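Long-range contacts in hemoglobin-like protein (Methylacidiphilum infernorum, PDB 4NK1), which binds heme b and, as a group II truncated hemoglobin, probably binds and carries oxygen: residues B[99-104]-B[156-161]; B[45-50]-B[162-167]; B[64-69]-B[139-144]. One frame throughout, in Å; residues are numbered along the deposited sequence.

Contact 1 of 3, residues B[99-104]-B[156-161]. With HEM (protoporphyrin IX containing Fe), chain E.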
loop_
_atom_site.group_PDB
_atom_site.type_symbol
_atom_site.label_atom_id
_atom_site.label_comp_id
_atom_site.label_asym_id
_atom_site.label_seq_id
_atom_site.Cartn_x
_atom_site.Cartn_y
_atom_site.Cartn_z
ATOM N N ASP B 99 -0.012 -17.632 -21.072
ATOM C CA ASP B 99 -0.546 -16.847 -22.189
ATOM C C ASP B 99 -0.083 -15.403 -22.130
ATOM O O ASP B 99 0.220 -14.799 -23.152
ATOM C CB ASP B 99 -2.071 -16.876 -22.200
ATOM C CG ASP B 99 -2.621 -18.212 -22.640
ATOM O OD1 ASP B 99 -1.840 -19.044 -23.160
ATOM O OD2 ASP B 99 -3.842 -18.423 -22.471
ATOM N N PHE B 100 -0.038 -14.845 -20.923
ATOM C CA PHE B 100 0.346 -13.453 -20.760
ATOM C C PHE B 100 1.820 -13.276 -21.089
ATOM O O PHE B 100 2.188 -12.388 -21.868
ATOM C CB PHE B 100 0.063 -12.986 -19.336
ATOM C CG PHE B 100 0.394 -11.538 -19.099
ATOM C CD1 PHE B 100 1.537 -11.175 -18.391
ATOM C CD2 PHE B 100 -0.429 -10.541 -19.593
ATOM C CE1 PHE B 100 1.850 -9.831 -18.176
ATOM C CE2 PHE B 100 -0.124 -9.197 -19.385
ATOM C CZ PHE B 100 1.014 -8.840 -18.670
ATOM N N VAL B 101 2.656 -14.127 -20.493
ATOM C CA VAL B 101 4.102 -14.094 -20.724
ATOM C C VAL B 101 4.446 -14.290 -22.209
ATOM O O VAL B 101 5.264 -13.550 -22.753
ATOM C CB VAL B 101 4.852 -15.150 -19.855
ATOM C CG1 VAL B 101 6.295 -15.293 -20.289
ATOM C CG2 VAL B 101 4.793 -14.779 -18.370
ATOM N N VAL B 102 3.838 -15.289 -22.855
ATOM C CA VAL B 102 4.100 -15.538 -24.270
ATOM C C VAL B 102 3.749 -14.292 -25.081
ATOM O O VAL B 102 4.550 -13.816 -25.886
ATOM C CB VAL B 102 3.318 -16.757 -24.812
ATOM C CG1 VAL B 102 3.520 -16.889 -26.305
ATOM C CG2 VAL B 102 3.768 -18.032 -24.123
ATOM N N GLU B 103 2.563 -13.745 -24.842
ATOM C CA GLU B 103 2.128 -12.556 -25.560
ATOM C C GLU B 103 3.038 -11.354 -25.296
ATOM O O GLU B 103 3.440 -10.657 -26.229
ATOM C CB GLU B 103 0.672 -12.218 -25.216
ATOM C CG GLU B 103 0.181 -10.932 -25.897
ATOM C CD GLU B 103 -1.315 -10.688 -25.743
ATOM O OE1 GLU B 103 -2.039 -11.575 -25.221
ATOM O OE2 GLU B 103 -1.770 -9.600 -26.165
ATOM N N MET B 104 3.376 -11.110 -24.033
ATOM C CA MET B 104 4.210 -9.954 -23.707
ATOM C C MET B 104 5.644 -10.106 -24.211
ATOM O O MET B 104 6.369 -9.112 -24.327
ATOM C CB MET B 104 4.199 -9.678 -22.203
ATOM C CG MET B 104 2.835 -9.287 -21.663
ATOM S SD MET B 104 2.178 -7.815 -22.495
ATOM C CE MET B 104 0.707 -8.473 -23.273
ATOM N N GLU B 156 18.591 -11.375 -19.625
ATOM C CA GLU B 156 18.546 -10.022 -19.072
ATOM C C GLU B 156 17.279 -9.278 -19.498
ATOM O O GLU B 156 16.623 -8.622 -18.676
ATOM C CB GLU B 156 19.790 -9.223 -19.482
ATOM C CG GLU B 156 19.787 -7.775 -19.005
ATOM C CD GLU B 156 21.179 -7.168 -18.934
ATOM O OE1 GLU B 156 22.119 -7.737 -19.539
ATOM O OE2 GLU B 156 21.342 -6.128 -18.259
ATOM N N GLU B 157 16.922 -9.387 -20.772
ATOM C CA GLU B 157 15.746 -8.667 -21.251
ATOM C C GLU B 157 14.496 -9.159 -20.529
ATOM O O GLU B 157 13.630 -8.361 -20.158
ATOM C CB GLU B 157 15.585 -8.793 -22.765
ATOM C CG GLU B 157 14.714 -7.699 -23.359
ATOM C CD GLU B 157 14.596 -7.789 -24.861
ATOM O OE1 GLU B 157 13.567 -7.316 -25.393
ATOM O OE2 GLU B 157 15.533 -8.314 -25.510
ATOM N N PHE B 158 14.416 -10.466 -20.293
ATOM C CA PHE B 158 13.270 -10.999 -19.574
ATOM C C PHE B 158 13.293 -10.558 -18.117
ATOM O O PHE B 158 12.275 -10.120 -17.584
ATOM C CB PHE B 158 13.218 -12.516 -19.644
ATOM C CG PHE B 158 12.000 -13.094 -18.998
ATOM C CD1 PHE B 158 10.831 -13.273 -19.728
ATOM C CD2 PHE B 158 12.010 -13.447 -17.654
ATOM C CE1 PHE B 158 9.689 -13.806 -19.126
ATOM C CE2 PHE B 158 10.875 -13.970 -17.047
ATOM C CZ PHE B 158 9.717 -14.150 -17.788
ATOM N N TRP B 159 14.449 -10.687 -17.472
ATOM C CA TRP B 159 14.570 -10.331 -16.068
ATOM C C TRP B 159 14.204 -8.873 -15.777
ATOM O O TRP B 159 13.455 -8.584 -14.839
ATOM C CB TRP B 159 15.983 -10.585 -15.557
ATOM C CG TRP B 159 16.093 -10.231 -14.100
ATOM C CD1 TRP B 159 16.630 -9.095 -13.560
ATOM C CD2 TRP B 159 15.602 -11.008 -13.002
ATOM N NE1 TRP B 159 16.522 -9.132 -12.181
ATOM C CE2 TRP B 159 15.890 -10.292 -11.818
ATOM C CE3 TRP B 159 14.961 -12.248 -12.903
ATOM C CZ2 TRP B 159 15.551 -10.779 -10.549
ATOM C CZ3 TRP B 159 14.622 -12.728 -11.644
ATOM C CH2 TRP B 159 14.919 -11.995 -10.484
ATOM N N GLN B 160 14.753 -7.954 -16.561
ATOM C CA GLN B 160 14.543 -6.539 -16.295
ATOM C C GLN B 160 13.074 -6.166 -16.419
ATOM O O GLN B 160 12.613 -5.246 -15.745
ATOM C CB GLN B 160 15.396 -5.670 -17.209
ATOM C CG GLN B 160 14.822 -5.452 -18.586
ATOM C CD GLN B 160 15.833 -4.806 -19.494
ATOM O OE1 GLN B 160 16.945 -4.474 -19.061
ATOM N NE2 GLN B 160 15.465 -4.619 -20.759
ATOM N N TRP B 161 12.343 -6.893 -17.259
ATOM C CA TRP B 161 10.908 -6.697 -17.381
ATOM C C TRP B 161 10.210 -7.087 -16.083
ATOM O O TRP B 161 9.573 -6.242 -15.439
ATOM C CB TRP B 161 10.351 -7.503 -18.553
ATOM C CG TRP B 161 8.850 -7.521 -18.621
ATOM C CD1 TRP B 161 8.016 -6.445 -18.571
ATOM C CD2 TRP B 161 8.010 -8.677 -18.777
ATOM N NE1 TRP B 161 6.706 -6.855 -18.677
ATOM C CE2 TRP B 161 6.674 -8.216 -18.799
ATOM C CE3 TRP B 161 8.262 -10.048 -18.893
ATOM C CZ2 TRP B 161 5.585 -9.090 -18.940
ATOM C CZ3 TRP B 161 7.177 -10.918 -19.033
ATOM C CH2 TRP B 161 5.854 -10.432 -19.049
HETATM C CHA HEM E . -2.530 -13.840 -11.040
HETATM C CHB HEM E . 0.468 -13.493 -7.228
HETATM C CHC HEM E . 3.279 -10.456 -9.757
HETATM C CHD HEM E . 1.057 -11.969 -13.815
HETATM C C1A HEM E . -2.045 -13.967 -9.749
HETATM C C2A HEM E . -2.685 -14.587 -8.584
HETATM C C3A HEM E . -1.838 -14.479 -7.548
HETATM C C4A HEM E . -0.635 -13.797 -7.999
HETATM C CMA HEM E . -2.103 -14.988 -6.109
HETATM C CAA HEM E . -4.079 -15.264 -8.443
HETATM C CBA HEM E . -5.131 -14.859 -9.477
HETATM C CGA HEM E . -6.148 -13.899 -8.902
HETATM O O1A HEM E . -5.733 -12.866 -8.315
HETATM O O2A HEM E . -7.379 -14.148 -9.049
HETATM C C1B HEM E . 1.457 -12.582 -7.529
HETATM C C2B HEM E . 2.455 -12.038 -6.622
HETATM C C3B HEM E . 3.221 -11.192 -7.319
HETATM C C4B HEM E . 2.761 -11.185 -8.702
HETATM C CMB HEM E . 2.622 -12.323 -5.110
HETATM C CAB HEM E . 4.403 -10.392 -6.712
HETATM C CBB HEM E . 4.832 -9.243 -7.266
HETATM C C1C HEM E . 2.965 -10.630 -11.087
HETATM C C2C HEM E . 3.645 -10.047 -12.231
HETATM C C3C HEM E . 3.047 -10.481 -13.338
HETATM C C4C HEM E . 1.937 -11.340 -12.961
HETATM C CMC HEM E . 4.879 -9.123 -12.237
HETATM C CAC HEM E . 3.499 -10.070 -14.752
HETATM C CBC HEM E . 3.573 -10.999 -15.708
HETATM C C1D HEM E . -0.150 -12.550 -13.481
HETATM C C2D HEM E . -1.181 -12.968 -14.405
HETATM C C3D HEM E . -2.300 -13.554 -13.539
HETATM C C4D HEM E . -1.839 -13.437 -12.170
HETATM C CMD HEM E . -1.186 -12.865 -15.946
HETATM C CAD HEM E . -3.635 -14.133 -14.061
HETATM C CBD HEM E . -4.543 -12.963 -14.431
HETATM C CGD HEM E . -5.827 -13.445 -15.067
HETATM O O1D HEM E . -6.460 -14.405 -14.555
HETATM O O2D HEM E . -6.235 -12.847 -16.096
HETATM N NA HEM E . -0.805 -13.507 -9.338
HETATM N NB HEM E . 1.678 -12.039 -8.783
HETATM N NC HEM E . 1.924 -11.405 -11.577
HETATM N ND HEM E . -0.585 -12.848 -12.194
HETATM FE FE HEM E . 0.521 -12.464 -10.518
#
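The short helical segments carrying F100, V101 and M104 on one side and F158 and W161 on the other pass at 121°, with their axes 12.8 Å apart at the closest. At that spacing the backbones stay well apart, and the aromatic side chains, chiefly W161, span the distance. The CB of W161 points toward 99-104, and with CG anti to the backbone N (chi1 171°) the indole crosses the gap. The six-membered end of the indole meets M104, and W161 CZ2 lies 3.6 Å from M104 CB. The two side chains cross at about a right angle. F100 CE1 reaches the rim of the same indole, 3.9 Å from W161 CZ2. Beside this, V101 CG1 lies near the plane of the F158 ring, 3.9 Å from F158 CE1 at its edge. No hydrogen bond joins the segments. F100 also meets the heme. Its CB lies 3.6 Å from the methyl CMD of HEM, and one face of its ring carries M104 CG. The contact therefore forms part of the wall of the heme pocket. Around it, L63 and V67 of helix 60-74 pack on V101, L145 of helix 131-147 packs on F158, and the F49 ring meets W161.

Contact 2 of 3, residues B[45-50]-B[162-167]. With HEM (protoporphyrin IX containing Fe), chain E.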
loop_
_atom_site.group_PDB
_atom_site.type_symbol
_atom_site.label_atom_id
_atom_site.label_comp_id
_atom_site.label_asym_id
_atom_site.label_seq_id
_atom_site.Cartn_x
_atom_site.Cartn_y
_atom_site.Cartn_z
ATOM N N PRO B 45 9.119 2.459 -11.192
ATOM C CA PRO B 45 10.143 2.678 -12.225
ATOM C C PRO B 45 9.600 2.388 -13.613
ATOM O O PRO B 45 8.595 1.670 -13.738
ATOM C CB PRO B 45 11.217 1.630 -11.890
ATOM C CG PRO B 45 10.982 1.254 -10.476
ATOM C CD PRO B 45 9.497 1.378 -10.265
ATOM N N GLU B 46 10.234 2.937 -14.649
ATOM C CA GLU B 46 9.800 2.605 -16.000
ATOM C C GLU B 46 10.023 1.115 -16.240
ATOM O O GLU B 46 10.999 0.539 -15.755
ATOM C CB GLU B 46 10.515 3.445 -17.061
ATOM C CG GLU B 46 12.008 3.206 -17.187
ATOM C CD GLU B 46 12.578 3.793 -18.487
ATOM O OE1 GLU B 46 13.659 3.336 -18.928
ATOM O OE2 GLU B 46 11.947 4.712 -19.063
ATOM N N VAL B 47 9.088 0.479 -16.930
ATOM C CA VAL B 47 9.281 -0.913 -17.276
ATOM C C VAL B 47 9.396 -1.108 -18.791
ATOM O O VAL B 47 8.557 -0.622 -19.563
ATOM C CB VAL B 47 8.247 -1.863 -16.598
ATOM C CG1 VAL B 47 7.319 -1.106 -15.654
ATOM C CG2 VAL B 47 7.474 -2.674 -17.614
ATOM N N LYS B 48 10.479 -1.768 -19.201
ATOM C CA LYS B 48 10.652 -2.170 -20.595
ATOM C C LYS B 48 10.073 -3.552 -20.796
ATOM O O LYS B 48 10.584 -4.538 -20.247
ATOM C CB LYS B 48 12.132 -2.227 -20.971
ATOM C CG LYS B 48 12.891 -0.923 -20.870
ATOM C CD LYS B 48 14.021 -0.945 -21.895
ATOM C CE LYS B 48 15.119 0.062 -21.583
ATOM N NZ LYS B 48 16.176 0.049 -22.644
ATOM N N PHE B 49 9.004 -3.640 -21.573
ATOM C CA PHE B 49 8.508 -4.938 -21.974
ATOM C C PHE B 49 9.508 -5.554 -22.949
ATOM O O PHE B 49 10.181 -4.825 -23.684
ATOM C CB PHE B 49 7.121 -4.797 -22.588
ATOM C CG PHE B 49 6.025 -4.729 -21.567
ATOM C CD1 PHE B 49 5.936 -3.651 -20.694
ATOM C CD2 PHE B 49 5.088 -5.750 -21.467
ATOM C CE1 PHE B 49 4.920 -3.585 -19.738
ATOM C CE2 PHE B 49 4.077 -5.693 -20.518
ATOM C CZ PHE B 49 3.992 -4.610 -19.654
ATOM N N PRO B 50 9.626 -6.896 -22.943
ATOM C CA PRO B 50 10.628 -7.586 -23.773
ATOM C C PRO B 50 10.338 -7.395 -25.265
ATOM O O PRO B 50 9.169 -7.301 -25.644
ATOM C CB PRO B 50 10.431 -9.070 -23.405
ATOM C CG PRO B 50 9.613 -9.070 -22.124
ATOM C CD PRO B 50 8.761 -7.842 -22.213
ATOM N N ILE B 162 10.324 -8.352 -15.677
ATOM C CA ILE B 162 9.600 -8.754 -14.469
ATOM C C ILE B 162 10.073 -8.029 -13.204
ATOM O O ILE B 162 9.269 -7.758 -12.313
ATOM C CB ILE B 162 9.564 -10.286 -14.239
ATOM C CG1 ILE B 162 10.969 -10.843 -13.996
ATOM C CG2 ILE B 162 8.847 -10.986 -15.391
ATOM C CD1 ILE B 162 10.983 -12.342 -13.689
ATOM N N GLU B 163 11.360 -7.705 -13.130
ATOM C CA GLU B 163 11.917 -7.062 -11.936
ATOM C C GLU B 163 11.233 -5.739 -11.693
ATOM O O GLU B 163 10.850 -5.429 -10.564
ATOM C CB GLU B 163 13.417 -6.828 -12.110
ATOM C CG GLU B 163 14.137 -6.317 -10.876
ATOM C CD GLU B 163 14.075 -4.799 -10.732
ATOM O OE1 GLU B 163 13.838 -4.102 -11.746
ATOM O OE2 GLU B 163 14.275 -4.301 -9.602
ATOM N N SER B 164 11.084 -4.961 -12.765
ATOM C CA SER B 164 10.505 -3.630 -12.675
ATOM C C SER B 164 8.976 -3.684 -12.654
ATOM O O SER B 164 8.339 -3.005 -11.854
ATOM C CB SER B 164 10.997 -2.771 -13.845
ATOM O OG SER B 164 10.409 -1.482 -13.804
ATOM N N PHE B 165 8.391 -4.509 -13.518
ATOM C CA PHE B 165 6.935 -4.633 -13.575
ATOM C C PHE B 165 6.325 -5.108 -12.250
ATOM O O PHE B 165 5.259 -4.639 -11.858
ATOM C CB PHE B 165 6.529 -5.592 -14.696
ATOM C CG PHE B 165 5.103 -5.447 -15.128
ATOM C CD1 PHE B 165 4.426 -4.248 -14.945
ATOM C CD2 PHE B 165 4.432 -6.508 -15.715
ATOM C CE1 PHE B 165 3.098 -4.106 -15.347
ATOM C CE2 PHE B 165 3.105 -6.378 -16.113
ATOM C CZ PHE B 165 2.437 -5.169 -15.931
ATOM N N SER B 166 6.993 -6.043 -11.577
ATOM C CA SER B 166 6.489 -6.600 -10.323
ATOM C C SER B 166 6.324 -5.563 -9.215
ATOM O O SER B 166 5.560 -5.781 -8.284
ATOM C CB SER B 166 7.386 -7.725 -9.835
ATOM O OG SER B 166 8.711 -7.269 -9.624
ATOM N N ILE B 167 7.046 -4.452 -9.307
ATOM C CA ILE B 167 6.965 -3.395 -8.300
ATOM C C ILE B 167 5.563 -2.801 -8.307
ATOM O O ILE B 167 5.059 -2.334 -7.284
ATOM C CB ILE B 167 8.007 -2.286 -8.575
ATOM C CG1 ILE B 167 9.422 -2.822 -8.350
ATOM C CG2 ILE B 167 7.774 -1.062 -7.693
ATOM C CD1 ILE B 167 10.498 -2.046 -9.091
HETATM C CHA HEM E . -2.530 -13.840 -11.040
HETATM C CHB HEM E . 0.468 -13.493 -7.228
HETATM C CHC HEM E . 3.279 -10.456 -9.757
HETATM C CHD HEM E . 1.057 -11.969 -13.815
HETATM C C1A HEM E . -2.045 -13.967 -9.749
HETATM C C2A HEM E . -2.685 -14.587 -8.584
HETATM C C3A HEM E . -1.838 -14.479 -7.548
HETATM C C4A HEM E . -0.635 -13.797 -7.999
HETATM C CMA HEM E . -2.103 -14.988 -6.109
HETATM C CAA HEM E . -4.079 -15.264 -8.443
HETATM C CBA HEM E . -5.131 -14.859 -9.477
HETATM C CGA HEM E . -6.148 -13.899 -8.902
HETATM O O1A HEM E . -5.733 -12.866 -8.315
HETATM O O2A HEM E . -7.379 -14.148 -9.049
HETATM C C1B HEM E . 1.457 -12.582 -7.529
HETATM C C2B HEM E . 2.455 -12.038 -6.622
HETATM C C3B HEM E . 3.221 -11.192 -7.319
HETATM C C4B HEM E . 2.761 -11.185 -8.702
HETATM C CMB HEM E . 2.622 -12.323 -5.110
HETATM C CAB HEM E . 4.403 -10.392 -6.712
HETATM C CBB HEM E . 4.832 -9.243 -7.266
HETATM C C1C HEM E . 2.965 -10.630 -11.087
HETATM C C2C HEM E . 3.645 -10.047 -12.231
HETATM C C3C HEM E . 3.047 -10.481 -13.338
HETATM C C4C HEM E . 1.937 -11.340 -12.961
HETATM C CMC HEM E . 4.879 -9.123 -12.237
HETATM C CAC HEM E . 3.499 -10.070 -14.752
HETATM C CBC HEM E . 3.573 -10.999 -15.708
HETATM C C1D HEM E . -0.150 -12.550 -13.481
HETATM C C2D HEM E . -1.181 -12.968 -14.405
HETATM C C3D HEM E . -2.300 -13.554 -13.539
HETATM C C4D HEM E . -1.839 -13.437 -12.170
HETATM C CMD HEM E . -1.186 -12.865 -15.946
HETATM C CAD HEM E . -3.635 -14.133 -14.061
HETATM C CBD HEM E . -4.543 -12.963 -14.431
HETATM C CGD HEM E . -5.827 -13.445 -15.067
HETATM O O1D HEM E . -6.460 -14.405 -14.555
HETATM O O2D HEM E . -6.235 -12.847 -16.096
HETATM N NA HEM E . -0.805 -13.507 -9.338
HETATM N NB HEM E . 1.678 -12.039 -8.783
HETATM N NC HEM E . 1.924 -11.405 -11.577
HETATM N ND HEM E . -0.585 -12.848 -12.194
HETATM FE FE HEM E . 0.521 -12.464 -10.518
HETATM O O HOH W 1 7.470 -0.256 -12.210
#
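P45 opens the contact against I167. Its ring carbon CG lies 3.6 Å from I167 CD1, and the two side chains cross at about a right angle. The carbonyl of P45 is used as well. A water donates to P45 O and to S164 O, so it bridges the two backbones. P45 O also accepts a hydrogen bond from R168. E46 CB points away, and the residue takes part through its carbonyl. S164 OG donates to E46 O at 2.9 Å. The hydroxyl lies above the carbonyl plane, 55° out of it, rather than on a lone pair. The S164 torsion explains the reach: OG is anti to the backbone N (chi1 178°), which brings the hydroxyl up to the E46 carbonyl. V47 follows, with its CB 3.6 Å from S164 OG and its CG2 4.2 Å from F165 CB. V47 and K48 also form an antiparallel ladder with a strand of the second subunit, so this edge of the fold belongs to the dimer interface. F49 closes the contact. Its edge points at the face of F165, with ring centroids 5.3 Å apart and planes at 56°. F165 CD2 in turn lies 3.8 Å from the vinyl carbon CAC of HEM. The chemistry is thus mixed. One direct hydrogen bond and one water bridge hold the backbone of P45 and E46 to S164, while apolar contacts at both ends fill in around them. Through F165, the segment that forms part of the subunit interface is linked by packing to the heme.

Contact 3 of 3, residues B[64-69]-B[139-144]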
loop_
_atom_site.group_PDB
_atom_site.type_symbol
_atom_site.label_atom_id
_atom_site.label_comp_id
_atom_site.label_asym_id
_atom_site.label_seq_id
_atom_site.Cartn_x
_atom_site.Cartn_y
_atom_site.Cartn_z
ATOM N N ARG B 64 6.217 -21.365 -21.923
ATOM C CA ARG B 64 5.174 -22.053 -21.161
ATOM C C ARG B 64 5.753 -22.950 -20.070
ATOM O O ARG B 64 5.188 -23.046 -18.987
ATOM C CB ARG B 64 4.252 -22.858 -22.087
ATOM C CG ARG B 64 3.432 -21.974 -23.017
ATOM C CD ARG B 64 2.291 -22.700 -23.713
ATOM N NE ARG B 64 1.539 -21.751 -24.538
ATOM C CZ ARG B 64 0.584 -20.954 -24.068
ATOM N NH1 ARG B 64 0.259 -20.999 -22.779
ATOM N NH2 ARG B 64 -0.042 -20.103 -24.874
ATOM N N LYS B 65 6.881 -23.594 -20.344
ATOM C CA LYS B 65 7.521 -24.441 -19.342
ATOM C C LYS B 65 8.119 -23.580 -18.231
ATOM O O LYS B 65 8.132 -23.964 -17.056
ATOM C CB LYS B 65 8.608 -25.307 -19.986
ATOM C CG LYS B 65 9.166 -26.368 -19.065
ATOM C CD LYS B 65 10.405 -27.040 -19.663
ATOM C CE LYS B 65 10.830 -28.264 -18.838
ATOM N NZ LYS B 65 12.160 -28.821 -19.254
ATOM N N LEU B 66 8.621 -22.413 -18.610
ATOM C CA LEU B 66 9.147 -21.462 -17.647
ATOM C C LEU B 66 8.088 -21.112 -16.601
ATOM O O LEU B 66 8.343 -21.158 -15.391
ATOM C CB LEU B 66 9.575 -20.197 -18.376
ATOM C CG LEU B 66 9.966 -19.047 -17.458
ATOM C CD1 LEU B 66 11.190 -19.443 -16.617
ATOM C CD2 LEU B 66 10.212 -17.784 -18.280
ATOM N N VAL B 67 6.896 -20.786 -17.078
ATOM C CA VAL B 67 5.823 -20.339 -16.204
ATOM C C VAL B 67 5.340 -21.477 -15.320
ATOM O O VAL B 67 4.979 -21.255 -14.158
ATOM C CB VAL B 67 4.691 -19.716 -17.024
ATOM C CG1 VAL B 67 3.517 -19.329 -16.131
ATOM C CG2 VAL B 67 5.227 -18.490 -17.754
ATOM N N GLU B 68 5.386 -22.696 -15.862
ATOM C CA GLU B 68 5.049 -23.892 -15.108
ATOM C C GLU B 68 5.976 -24.090 -13.916
ATOM O O GLU B 68 5.496 -24.244 -12.788
ATOM C CB GLU B 68 5.071 -25.149 -15.998
ATOM C CG GLU B 68 3.902 -25.255 -16.970
ATOM C CD GLU B 68 3.876 -26.580 -17.730
ATOM O OE1 GLU B 68 3.296 -26.614 -18.844
ATOM O OE2 GLU B 68 4.422 -27.586 -17.209
ATOM N N VAL B 69 7.292 -24.115 -14.138
ATOM C CA VAL B 69 8.168 -24.334 -12.988
ATOM C C VAL B 69 8.252 -23.099 -12.063
ATOM O O VAL B 69 8.591 -23.225 -10.888
ATOM C CB VAL B 69 9.558 -24.991 -13.334
ATOM C CG1 VAL B 69 9.527 -25.720 -14.688
ATOM C CG2 VAL B 69 10.691 -24.006 -13.277
ATOM N N ALA B 139 12.393 -14.343 -6.674
ATOM C CA ALA B 139 13.303 -15.453 -6.398
ATOM C C ALA B 139 12.833 -16.729 -7.117
ATOM O O ALA B 139 13.640 -17.471 -7.690
ATOM C CB ALA B 139 13.412 -15.683 -4.895
ATOM N N CYS B 140 11.522 -16.963 -7.101
ATOM C CA CYS B 140 10.947 -18.132 -7.748
ATOM C C CYS B 140 11.195 -18.117 -9.253
ATOM O O CYS B 140 11.513 -19.153 -9.845
ATOM C CB CYS B 140 9.452 -18.222 -7.455
ATOM S SG CYS B 140 9.074 -18.744 -5.767
ATOM N N TYR B 141 11.055 -16.938 -9.859
ATOM C CA TYR B 141 11.324 -16.771 -11.281
ATOM C C TYR B 141 12.800 -16.948 -11.609
ATOM O O TYR B 141 13.136 -17.553 -12.620
ATOM C CB TYR B 141 10.845 -15.405 -11.766
ATOM C CG TYR B 141 9.731 -15.530 -12.770
ATOM C CD1 TYR B 141 8.570 -14.775 -12.661
ATOM C CD2 TYR B 141 9.833 -16.422 -13.818
ATOM C CE1 TYR B 141 7.542 -14.916 -13.588
ATOM C CE2 TYR B 141 8.819 -16.562 -14.747
ATOM C CZ TYR B 141 7.680 -15.808 -14.626
ATOM O OH TYR B 141 6.679 -15.958 -15.554
ATOM N N LYS B 142 13.672 -16.406 -10.762
ATOM C CA LYS B 142 15.110 -16.536 -10.952
ATOM C C LYS B 142 15.497 -18.005 -11.038
ATOM O O LYS B 142 16.216 -18.408 -11.947
ATOM C CB LYS B 142 15.872 -15.868 -9.800
ATOM C CG LYS B 142 17.390 -16.016 -9.888
ATOM C CD LYS B 142 18.131 -15.218 -8.804
ATOM C CE LYS B 142 18.258 -15.997 -7.506
ATOM N NZ LYS B 142 19.238 -15.369 -6.556
ATOM N N HIS B 143 15.012 -18.802 -10.089
ATOM C CA HIS B 143 15.329 -20.213 -10.056
ATOM C C HIS B 143 14.734 -20.928 -11.256
ATOM O O HIS B 143 15.388 -21.784 -11.843
ATOM C CB HIS B 143 14.861 -20.849 -8.745
ATOM C CG HIS B 143 15.713 -20.480 -7.571
ATOM N ND1 HIS B 143 16.741 -21.280 -7.117
ATOM C CD2 HIS B 143 15.702 -19.392 -6.763
ATOM C CE1 HIS B 143 17.319 -20.706 -6.079
ATOM N NE2 HIS B 143 16.709 -19.554 -5.843
ATOM N N ALA B 144 13.499 -20.577 -11.613
ATOM C CA ALA B 144 12.835 -21.184 -12.762
ATOM C C ALA B 144 13.626 -20.940 -14.035
ATOM O O ALA B 144 13.795 -21.846 -14.845
ATOM C CB ALA B 144 11.450 -20.631 -12.921
#
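V69 and A144 make the tight part of this contact. V69 CG2 is 3.5 Å from A144 CB, closer than usual for two carbons. The CA atoms of this pair are 5.6 Å apart, the nearest across the segments. The small methyl of A144 is consistent with this close approach; the helix axes come within 9.1 Å and run at 131° to each other. L66 packs beside this point and uses both branches. Its CG is anti to the backbone N (chi1 172°), which carries the isobutyl group across to the other helix. L66 CD1 rests 3.9 Å from A144 CB. L66 CG meets the edge of the Y141 ring, in its plane, 3.9 Å from Y141 CE2, and L66 CD2 is 4.0 Å from Y141 CE2. An alanine here would remove CG and both methyls and is likely to open a gap between A144 and the Y141 edge, leaving that ring less firmly held. V67 makes a smaller contact. Its CB points away from the partner helix, yet V67 CG2 still lies 3.7 Å from Y141 OH, with the two side chains side by side. L66, V67 and Y141 are buried, whereas V69 of the tight pair is partly exposed. On the solvent side, K65, E68 and H143 take no part. No hydrogen bond crosses the contact. Several neighbours enclose the inner side. V101 of helix 87-104 packs on Y141, F158 of helix 155-165 packs on L66, and I162 of that helix packs on Y141. H70 stacks on the Y141 ring and W137, a heme-binding residue, meets it edge-to-face.

Overall arrangement
The three contacts tie together the helices of a truncated globin. Contacts 1 and 2 share helix 155-165, have centres about 9 Å apart and both touch the heme. Contact 3 joins helices 60-74 and 131-147, with its centre about 12 Å from that of contact 1 and about 17 Å from that of contact 2. Along the chain, the segments of contacts 1 and 3 alternate, and both contacts fall between the two segments of contact 2. A salt bridge from D99 to R64 links contacts 1 and 3. Together they belong to the 2-on-2 helical sandwich of truncated globins, helices 60-74 and 87-104 against 131-147 and 155-165. Strand 47-48 extends contact 2 to the second subunit.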